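Local coordinates for Csc2 (Thermofilum pendens, PDB 4TXD), which probably binds CRISPR RNA as the Cas7-family, zinc-containing subunit of a type I-D CRISPR interference complex in the archaeal immune system, at residues E54-L65 / V235-E246; L67-T78 / V89-L97. All coordinates share one frame; numbering follows the deposited sequence.

Interaction 1: E54-L65 / V235-E246; sequences EVVFLVRAANYL and VEPGTVFIGRAE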
loop_
_atom_site.group_PDB
_atom_site.type_symbol
_atom_site.label_atom_id
_atom_site.label_comp_id
_atom_site.label_asym_id
_atom_site.label_seq_id
_atom_site.Cartn_x
_atom_site.Cartn_y
_atom_site.Cartn_z
ATOM N N GLU A 54 3.567 4.458 -11.696
ATOM C CA GLU A 54 4.306 5.033 -10.569
ATOM C C GLU A 54 3.461 6.032 -9.792
ATOM O O GLU A 54 2.811 6.895 -10.389
ATOM C CB GLU A 54 5.569 5.743 -11.044
ATOM C CG GLU A 54 6.682 4.862 -11.517
ATOM C CD GLU A 54 7.814 5.684 -12.081
ATOM O OE1 GLU A 54 7.643 6.224 -13.192
ATOM O OE2 GLU A 54 8.865 5.800 -11.416
ATOM N N VAL A 55 3.473 5.930 -8.464
ATOM C CA VAL A 55 2.868 6.960 -7.634
ATOM C C VAL A 55 3.915 7.536 -6.665
ATOM O O VAL A 55 4.620 6.792 -5.974
ATOM C CB VAL A 55 1.638 6.429 -6.859
ATOM C CG1 VAL A 55 1.990 5.227 -6.031
ATOM C CG2 VAL A 55 1.053 7.513 -5.985
ATOM N N VAL A 56 4.046 8.862 -6.657
ATOM C CA VAL A 56 4.992 9.536 -5.762
ATOM C C VAL A 56 4.198 10.299 -4.730
ATOM O O VAL A 56 3.204 10.964 -5.059
ATOM C CB VAL A 56 5.943 10.486 -6.527
ATOM C CG1 VAL A 56 6.796 11.323 -5.561
ATOM C CG2 VAL A 56 6.844 9.690 -7.451
ATOM N N PHE A 57 4.625 10.195 -3.476
ATOM C CA PHE A 57 3.879 10.750 -2.379
ATOM C C PHE A 57 4.790 11.259 -1.266
ATOM O O PHE A 57 5.991 10.967 -1.238
ATOM C CB PHE A 57 2.879 9.710 -1.827
ATOM C CG PHE A 57 3.520 8.424 -1.330
ATOM C CD1 PHE A 57 3.825 7.386 -2.212
ATOM C CD2 PHE A 57 3.777 8.244 0.022
ATOM C CE1 PHE A 57 4.410 6.194 -1.742
ATOM C CE2 PHE A 57 4.360 7.059 0.503
ATOM C CZ PHE A 57 4.671 6.032 -0.387
ATOM N N LEU A 58 4.210 12.022 -0.363
ATOM C CA LEU A 58 4.889 12.523 0.803
ATOM C C LEU A 58 4.283 11.952 2.061
ATOM O O LEU A 58 3.112 11.823 2.158
ATOM C CB LEU A 58 4.788 14.041 0.879
ATOM C CG LEU A 58 5.445 14.862 -0.204
ATOM C CD1 LEU A 58 5.276 16.346 0.038
ATOM C CD2 LEU A 58 6.887 14.474 -0.392
ATOM N N VAL A 59 5.121 11.643 3.026
ATOM C CA VAL A 59 4.682 11.279 4.356
ATOM C C VAL A 59 5.235 12.294 5.355
ATOM O O VAL A 59 6.450 12.464 5.466
ATOM C CB VAL A 59 5.162 9.869 4.756
ATOM C CG1 VAL A 59 4.606 9.492 6.133
ATOM C CG2 VAL A 59 4.751 8.851 3.691
ATOM N N ARG A 60 4.359 12.981 6.074
ATOM C CA ARG A 60 4.837 13.943 7.055
ATOM C C ARG A 60 4.457 13.562 8.481
ATOM O O ARG A 60 3.297 13.277 8.795
ATOM C CB ARG A 60 4.322 15.348 6.734
ATOM C CG ARG A 60 5.085 16.421 7.490
ATOM C CD ARG A 60 4.590 17.806 7.187
ATOM N NE ARG A 60 5.556 18.793 7.659
ATOM C CZ ARG A 60 5.310 20.094 7.724
ATOM N NH1 ARG A 60 4.124 20.549 7.357
ATOM N NH2 ARG A 60 6.245 20.934 8.155
ATOM N N ALA A 61 5.460 13.566 9.349
ATOM C CA ALA A 61 5.275 13.313 10.766
ATOM C C ALA A 61 4.512 14.458 11.460
ATOM O O ALA A 61 5.009 15.584 11.527
ATOM C CB ALA A 61 6.636 13.108 11.428
ATOM N N ALA A 62 3.329 14.166 11.988
ATOM C CA ALA A 62 2.531 15.180 12.702
ATOM C C ALA A 62 3.094 15.416 14.104
ATOM O O ALA A 62 3.440 16.537 14.461
ATOM C CB ALA A 62 1.067 14.761 12.771
ATOM N N ASN A 63 3.163 14.327 14.869
ATOM C CA ASN A 63 3.880 14.267 16.136
ATOM C C ASN A 63 5.266 13.642 15.929
ATOM O O ASN A 63 5.806 13.674 14.827
ATOM C CB ASN A 63 3.075 13.464 17.171
ATOM C CG ASN A 63 2.582 12.105 16.635
ATOM O OD1 ASN A 63 3.093 11.581 15.640
ATOM N ND2 ASN A 63 1.583 11.529 17.315
ATOM N N TYR A 64 5.852 13.132 16.865
ATOM C CA TYR A 64 7.008 12.243 16.770
ATOM C C TYR A 64 6.596 10.918 16.145
ATOM O O TYR A 64 5.575 10.418 16.480
ATOM C CB TYR A 64 7.662 11.983 18.134
ATOM C CG TYR A 64 8.628 13.031 18.593
ATOM C CD1 TYR A 64 8.198 14.150 19.273
ATOM C CD2 TYR A 64 9.981 12.917 18.345
ATOM C CE1 TYR A 64 9.076 15.107 19.684
ATOM C CE2 TYR A 64 10.853 13.876 18.761
ATOM C CZ TYR A 64 10.389 14.979 19.421
ATOM O OH TYR A 64 11.264 15.928 19.821
ATOM N N LEU A 65 7.420 10.375 15.256
ATOM C CA LEU A 65 7.245 9.035 14.737
ATOM C C LEU A 65 8.229 8.086 15.377
ATOM O O LEU A 65 9.373 8.392 15.351
ATOM C CB LEU A 65 7.514 8.964 13.263
ATOM C CG LEU A 65 6.498 9.423 12.274
ATOM C CD1 LEU A 65 6.967 9.117 10.879
ATOM C CD2 LEU A 65 5.179 8.755 12.580
ATOM N N VAL A 235 11.733 10.141 15.336
ATOM C CA VAL A 235 11.745 11.120 14.254
ATOM C C VAL A 235 10.940 12.362 14.674
ATOM O O VAL A 235 9.822 12.240 15.187
ATOM C CB VAL A 235 11.158 10.517 12.968
ATOM C CG1 VAL A 235 11.240 11.504 11.815
ATOM C CG2 VAL A 235 11.890 9.208 12.620
ATOM N N GLU A 236 11.511 13.546 14.474
ATOM C CA GLU A 236 10.911 14.776 15.014
ATOM C C GLU A 236 9.726 15.252 14.184
ATOM O O GLU A 236 9.688 15.041 12.990
ATOM C CB GLU A 236 11.977 15.878 15.119
ATOM C CG GLU A 236 12.967 15.581 16.234
ATOM C CD GLU A 236 14.154 16.494 16.250
ATOM O OE1 GLU A 236 14.342 17.253 15.278
ATOM O OE2 GLU A 236 14.890 16.450 17.254
ATOM N N PRO A 237 8.746 15.900 14.837
ATOM C CA PRO A 237 7.551 16.418 14.154
ATOM C C PRO A 237 7.943 17.276 12.959
ATOM O O PRO A 237 8.942 17.990 13.027
ATOM C CB PRO A 237 6.861 17.258 15.230
ATOM C CG PRO A 237 7.282 16.607 16.535
ATOM C CD PRO A 237 8.695 16.086 16.298
ATOM N N GLY A 238 7.195 17.177 11.869
ATOM C CA GLY A 238 7.462 17.977 10.684
ATOM C C GLY A 238 8.397 17.343 9.664
ATOM O O GLY A 238 8.458 17.794 8.529
ATOM N N THR A 239 9.140 16.312 10.064
ATOM C CA THR A 239 10.009 15.599 9.132
ATOM C C THR A 239 9.191 15.096 7.959
ATOM O O THR A 239 8.130 14.501 8.152
ATOM C CB THR A 239 10.709 14.393 9.812
ATOM O OG1 THR A 239 11.530 14.857 10.893
ATOM C CG2 THR A 239 11.551 13.610 8.816
ATOM N N VAL A 240 9.679 15.308 6.747
ATOM C CA VAL A 240 8.967 14.764 5.595
ATOM C C VAL A 240 9.764 13.625 4.934
ATOM O O VAL A 240 10.987 13.696 4.812
ATOM C CB VAL A 240 8.641 15.877 4.556
ATOM C CG1 VAL A 240 9.926 16.488 3.965
ATOM C CG2 VAL A 240 7.752 15.318 3.448
ATOM N N PHE A 241 9.051 12.567 4.540
ATOM C CA PHE A 241 9.611 11.436 3.801
ATOM C C PHE A 241 9.094 11.421 2.373
ATOM O O PHE A 241 7.898 11.608 2.148
ATOM C CB PHE A 241 9.221 10.096 4.432
ATOM C CG PHE A 241 9.712 9.895 5.848
ATOM C CD1 PHE A 241 9.125 10.577 6.912
ATOM C CD2 PHE A 241 10.707 8.954 6.109
ATOM C CE1 PHE A 241 9.554 10.366 8.208
ATOM C CE2 PHE A 241 11.145 8.718 7.391
ATOM C CZ PHE A 241 10.568 9.430 8.458
ATOM N N ILE A 242 9.952 11.121 1.435
ATOM C CA ILE A 242 9.537 10.977 0.069
ATOM C C ILE A 242 9.338 9.513 -0.284
ATOM O O ILE A 242 10.212 8.731 -0.103
ATOM C CB ILE A 242 10.533 11.594 -0.902
ATOM C CG1 ILE A 242 10.682 13.074 -0.629
ATOM C CG2 ILE A 242 10.088 11.369 -2.320
ATOM C CD1 ILE A 242 11.779 13.720 -1.386
ATOM N N GLY A 243 8.159 9.195 -0.782
ATOM C CA GLY A 243 7.800 7.819 -1.081
ATOM C C GLY A 243 7.454 7.604 -2.539
ATOM O O GLY A 243 7.087 8.540 -3.253
ATOM N N ARG A 244 7.598 6.362 -2.987
ATOM C CA ARG A 244 7.208 5.977 -4.340
ATOM C C ARG A 244 6.701 4.538 -4.310
ATOM O O ARG A 244 7.255 3.689 -3.598
ATOM C CB ARG A 244 8.380 6.105 -5.320
ATOM C CG ARG A 244 8.015 5.855 -6.799
ATOM C CD ARG A 244 9.260 5.781 -7.677
ATOM N NE ARG A 244 9.909 4.480 -7.539
ATOM C CZ ARG A 244 9.854 3.506 -8.441
ATOM N NH1 ARG A 244 9.212 3.689 -9.598
ATOM N NH2 ARG A 244 10.467 2.357 -8.196
ATOM N N ALA A 245 5.652 4.272 -5.082
ATOM C CA ALA A 245 5.163 2.910 -5.258
ATOM C C ALA A 245 4.922 2.621 -6.730
ATOM O O ALA A 245 4.653 3.533 -7.520
ATOM C CB ALA A 245 3.892 2.682 -4.449
ATOM N N GLU A 246 5.073 1.353 -7.105
ATOM C CA GLU A 246 4.707 0.908 -8.447
ATOM C C GLU A 246 3.464 0.018 -8.368
ATOM O O GLU A 246 3.417 -0.940 -7.591
ATOM C CB GLU A 246 5.872 0.170 -9.114
ATOM C CG GLU A 246 6.996 1.103 -9.533
ATOM C CD GLU A 246 8.100 0.381 -10.281
ATOM O OE1 GLU A 246 7.913 -0.811 -10.619
ATOM O OE2 GLU A 246 9.158 0.999 -10.522
HETATM O O HOH W 1 14.040 15.249 19.470
#

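Interaction 2: L67-T78 / V89-L97; sequences LRTEGAGTINMT and VPVIQPQKL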
loop_
_atom_site.group_PDB
_atom_site.type_symbol
_atom_site.label_atom_id
_atom_site.label_comp_id
_atom_site.label_asym_id
_atom_site.label_seq_id
_atom_site.Cartn_x
_atom_site.Cartn_y
_atom_site.Cartn_z
ATOM N N LEU A 67 10.152 4.701 15.095
ATOM C CA LEU A 67 10.682 3.622 14.278
ATOM C C LEU A 67 11.394 2.555 15.114
ATOM O O LEU A 67 12.221 2.859 15.886
ATOM C CB LEU A 67 11.628 4.114 13.193
ATOM C CG LEU A 67 11.106 5.144 12.202
ATOM C CD1 LEU A 67 12.157 5.643 11.234
ATOM C CD2 LEU A 67 9.908 4.616 11.464
ATOM N N ARG A 68 11.027 1.313 14.902
ATOM C CA ARG A 68 11.653 0.193 15.573
ATOM C C ARG A 68 12.041 -0.875 14.586
ATOM O O ARG A 68 11.313 -1.169 13.713
ATOM C CB ARG A 68 10.713 -0.434 16.568
ATOM C CG ARG A 68 10.251 0.483 17.631
ATOM C CD ARG A 68 9.339 -0.257 18.572
ATOM N NE ARG A 68 9.886 -0.315 19.887
ATOM C CZ ARG A 68 9.479 0.449 20.884
ATOM N NH1 ARG A 68 10.039 0.339 22.063
ATOM N NH2 ARG A 68 8.514 1.319 20.694
ATOM N N THR A 69 13.229 -1.419 14.744
ATOM C CA THR A 69 13.644 -2.539 13.898
ATOM C C THR A 69 12.782 -3.762 14.193
ATOM O O THR A 69 12.222 -3.868 15.274
ATOM C CB THR A 69 15.123 -2.892 14.122
ATOM O OG1 THR A 69 15.362 -3.006 15.530
ATOM C CG2 THR A 69 16.013 -1.799 13.549
ATOM N N GLU A 70 12.665 -4.676 13.231
ATOM C CA GLU A 70 11.971 -5.941 13.467
ATOM C C GLU A 70 12.751 -7.124 12.906
ATOM O O GLU A 70 12.402 -7.663 11.854
ATOM C CB GLU A 70 10.572 -5.929 12.851
ATOM C CG GLU A 70 9.456 -6.255 13.831
ATOM C CD GLU A 70 8.939 -5.024 14.557
ATOM O OE1 GLU A 70 9.461 -4.701 15.647
ATOM O OE2 GLU A 70 8.007 -4.380 14.032
ATOM N N GLY A 71 13.804 -7.529 13.606
ATOM C CA GLY A 71 14.571 -8.690 13.187
ATOM C C GLY A 71 15.841 -8.329 12.446
ATOM O O GLY A 71 15.964 -7.224 11.905
ATOM N N ALA A 72 16.784 -9.269 12.429
ATOM C CA ALA A 72 18.072 -9.083 11.772
ATOM C C ALA A 72 17.901 -8.499 10.375
ATOM O O ALA A 72 16.983 -8.870 9.637
ATOM C CB ALA A 72 18.842 -10.416 11.706
ATOM N N GLY A 73 18.771 -7.556 10.038
ATOM C CA GLY A 73 18.789 -6.976 8.713
ATOM C C GLY A 73 17.806 -5.838 8.476
ATOM O O GLY A 73 17.901 -5.175 7.448
ATOM N N THR A 74 16.867 -5.601 9.391
ATOM C CA THR A 74 15.936 -4.467 9.200
ATOM C C THR A 74 16.572 -3.148 9.644
ATOM O O THR A 74 17.394 -3.111 10.562
ATOM C CB THR A 74 14.601 -4.650 9.959
ATOM O OG1 THR A 74 14.847 -4.797 11.359
ATOM C CG2 THR A 74 13.835 -5.868 9.432
ATOM N N ILE A 75 16.197 -2.056 8.992
ATOM C CA ILE A 75 16.885 -0.799 9.243
ATOM C C ILE A 75 15.917 0.354 9.450
ATOM O O ILE A 75 14.790 0.324 8.957
ATOM C CB ILE A 75 17.838 -0.424 8.088
ATOM C CG1 ILE A 75 17.054 -0.167 6.806
ATOM C CG2 ILE A 75 18.937 -1.522 7.889
ATOM C CD1 ILE A 75 17.889 0.454 5.705
ATOM N N ASN A 76 16.377 1.351 10.200
ATOM C CA ASN A 76 15.640 2.597 10.426
ATOM C C ASN A 76 16.365 3.827 9.888
ATOM O O ASN A 76 15.794 4.916 9.822
ATOM C CB ASN A 76 15.396 2.806 11.922
ATOM C CG ASN A 76 14.432 1.785 12.513
ATOM O OD1 ASN A 76 13.470 1.357 11.863
ATOM N ND2 ASN A 76 14.691 1.390 13.758
ATOM N N MET A 77 17.644 3.661 9.566
ATOM C CA MET A 77 18.468 4.774 9.106
ATOM C C MET A 77 19.230 4.325 7.874
ATOM O O MET A 77 19.676 3.175 7.792
ATOM C CB MET A 77 19.466 5.241 10.181
ATOM C CG MET A 77 18.848 5.754 11.455
ATOM S SD MET A 77 17.984 7.334 11.232
ATOM C CE MET A 77 19.333 8.498 11.177
ATOM N N THR A 78 19.407 5.243 6.936
ATOM C CA THR A 78 20.098 4.912 5.704
ATOM C C THR A 78 20.791 6.156 5.161
ATOM O O THR A 78 20.459 7.271 5.535
ATOM C CB THR A 78 19.126 4.336 4.649
ATOM O OG1 THR A 78 19.876 3.737 3.590
ATOM C CG2 THR A 78 18.206 5.443 4.074
ATOM N N VAL A 89 19.791 9.341 7.188
ATOM C CA VAL A 89 18.453 9.853 7.454
ATOM C C VAL A 89 17.548 8.700 7.857
ATOM O O VAL A 89 17.804 7.550 7.501
ATOM C CB VAL A 89 17.842 10.556 6.209
ATOM C CG1 VAL A 89 18.660 11.799 5.818
ATOM C CG2 VAL A 89 17.732 9.575 5.034
ATOM N N PRO A 90 16.463 9.009 8.566
ATOM C CA PRO A 90 15.448 7.982 8.825
ATOM C C PRO A 90 14.831 7.469 7.535
ATOM O O PRO A 90 14.698 8.202 6.551
ATOM C CB PRO A 90 14.384 8.716 9.663
ATOM C CG PRO A 90 15.015 9.958 10.122
ATOM C CD PRO A 90 16.167 10.290 9.223
ATOM N N VAL A 91 14.438 6.205 7.557
ATOM C CA VAL A 91 13.820 5.588 6.393
ATOM C C VAL A 91 12.683 4.680 6.844
ATOM O O VAL A 91 12.758 4.041 7.906
ATOM C CB VAL A 91 14.863 4.794 5.564
ATOM C CG1 VAL A 91 15.503 3.718 6.417
ATOM C CG2 VAL A 91 14.232 4.183 4.319
ATOM N N ILE A 92 11.610 4.667 6.066
ATOM C CA ILE A 92 10.513 3.744 6.296
ATOM C C ILE A 92 10.643 2.637 5.266
ATOM O O ILE A 92 10.412 2.855 4.080
ATOM C CB ILE A 92 9.135 4.438 6.176
ATOM C CG1 ILE A 92 9.082 5.680 7.066
ATOM C CG2 ILE A 92 8.012 3.461 6.535
ATOM C CD1 ILE A 92 7.828 6.533 6.854
ATOM N N GLN A 93 11.026 1.443 5.705
ATOM C CA GLN A 93 11.281 0.331 4.791
ATOM C C GLN A 93 9.986 -0.134 4.098
ATOM O O GLN A 93 8.883 0.024 4.646
ATOM C CB GLN A 93 11.942 -0.839 5.543
ATOM C CG GLN A 93 13.429 -0.612 5.904
ATOM C CD GLN A 93 14.241 -1.921 5.946
ATOM O OE1 GLN A 93 14.078 -2.753 6.842
ATOM N NE2 GLN A 93 15.120 -2.095 4.967
ATOM N N PRO A 94 10.114 -0.697 2.891
ATOM C CA PRO A 94 8.963 -1.164 2.104
ATOM C C PRO A 94 7.981 -2.051 2.882
ATOM O O PRO A 94 6.774 -1.857 2.747
ATOM C CB PRO A 94 9.619 -1.951 0.963
ATOM C CG PRO A 94 10.927 -1.270 0.764
ATOM C CD PRO A 94 11.385 -0.884 2.156
ATOM N N GLN A 95 8.456 -2.994 3.687
ATOM C CA GLN A 95 7.501 -3.867 4.372
ATOM C C GLN A 95 6.727 -3.135 5.483
ATOM O O GLN A 95 5.636 -3.559 5.857
ATOM C CB GLN A 95 8.198 -5.111 4.922
ATOM C CG GLN A 95 8.635 -6.099 3.832
ATOM C CD GLN A 95 7.508 -6.484 2.870
ATOM O OE1 GLN A 95 6.485 -7.042 3.271
ATOM N NE2 GLN A 95 7.700 -6.185 1.591
ATOM N N LYS A 96 7.256 -2.029 6.001
ATOM C CA LYS A 96 6.459 -1.200 6.912
ATOM C C LYS A 96 5.368 -0.444 6.149
ATOM O O LYS A 96 4.237 -0.340 6.624
ATOM C CB LYS A 96 7.330 -0.206 7.692
ATOM C CG LYS A 96 8.420 -0.873 8.500
ATOM C CD LYS A 96 9.106 0.112 9.450
ATOM C CE LYS A 96 10.235 -0.597 10.206
ATOM N NZ LYS A 96 10.891 0.312 11.168
ATOM N N LEU A 97 5.721 0.097 4.982
ATOM C CA LEU A 97 4.753 0.779 4.130
ATOM C C LEU A 97 3.625 -0.182 3.719
ATOM O O LEU A 97 2.434 0.171 3.782
ATOM C CB LEU A 97 5.440 1.362 2.891
ATOM C CG LEU A 97 6.358 2.553 3.189
ATOM C CD1 LEU A 97 7.162 2.903 1.968
ATOM C CD2 LEU A 97 5.538 3.774 3.646
HETATM O O HOH W 2 16.936 -4.542 4.719
HETATM O O HOH W 3 12.272 1.465 8.680
HETATM O O HOH W 4 13.128 -1.504 10.701
#

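Interaction 1: E54-L65 / V235-E246
The ring of Phe57 lies flat over the backbone of Gly243, whose CA sits 3.8 Å from the ring centroid and 15° off its normal. CG of Phe57 stands between the backbone N and the carbonyl carbon (chi1 59°), which swings the ring across the neighbouring strand. Near the ring edge lies the backbone of Ala245, whose CB meets Val55 CG1 at 3.5 Å. On the sheet face that carries Leu58, Val240 and Ile242, against helix 307-321, Leu58 CD2 touches Val240 CG2 at 4.0 Å. The strands are central antiparallel neighbours of the RRM-like sheet on which Cas7 proteins are built, paired from Glu54-Glu246 to Arg60-Val240. At the Glu54 end Arg244 NH1 forms a salt bridge with Glu54 OE2 at 2.8 Å, tilted out of the carboxylate plane, while NH1 and NH2 both grip Glu246 OE2 end-on; Asp200 takes NE. Around the turn, residues are more exposed and contacts partly polar. Arg60, extended, sends NE straight to Gly238 O (3.2 Å, 178°), in its guanidinium plane. Within the type II turn from Glu236 to Thr239, Pro237 CD rests over the centre of the Tyr64 ring at 3.5 Å, and a water bridges Tyr64 OH to Glu236 OE2.

Interaction 2: L67-T78 / V89-L97
Lys96 reaches from the first turn of helix 94-115 into the loop that follows strand 65-68, where its NZ donates to Asn76 OD1 at 2.9 Å and to Arg68 O at 3.0 Å. The two acceptors are met differently: the amine lies nearly in line with the C=O bond of Asn76 but well above the carbonyl plane of Arg68. With each of the three torsions beyond CG anti, the lysine chain runs straight, and Gly273 O is a further acceptor. Asn76 ND2 in turn donates to Phe230 O. One ordered water accepts from both NZ and Gln93 N, and lies close to Ile75 O and Val91 O.

In the conformer described, Gln93, at the N-cap position of the helix, lays its amide against Ile75. Its OE1 takes the N-H of Ile75 at 3.1 Å, the donor standing 74° out of the amide carbonyl plane, and NE2 lies 3.3 Å from Ile75 CG1. A second water joins NE2 to Gly73 O. The loop then enters the beta hairpin of strands 77-82 and 85-92: Val91 N bonds to Asn76 O, and Thr78 and Val89 exchange backbone bonds as a hydrogen-bonded antiparallel pair.

Apolar groups pack around this polar centre. Met77, bent at chi2 and chi3 (-69° and -77°), folds SD back to 4.0 Å from Pro90 CD, Thr78 CG2 meets Val91 CB at 3.7 Å, and Leu67 CD1 touches Pro90 CB at 4.1 Å. The charge on Lys96 is probably stabilised by carbonyl dipoles and water, with no contact to the Glu70 carboxylate.

Both contacts reach the seven-stranded sheet, but at different depths. Interaction 1 is a largely buried pairing of central strands, regular, backbone-bonded and largely apolar in its middle, with a salt-bridge network at one end and a turn partly open to solvent at the other; interaction 2, only partly buried, combines the outermost hairpin with a loop and a helix start, and relies on side-chain hydrogen bonds to backbone and amide oxygens, and on water, beside a short backbone ladder. Strands 52-61 and 65-68 follow one another in the chain. The pairs also touch: Phe241 CE2 packs 3.7 Å from Ile92 CG1, and Val235 CG2 lies 3.8 Å from Leu67 CD1, a shared hydrophobic boundary.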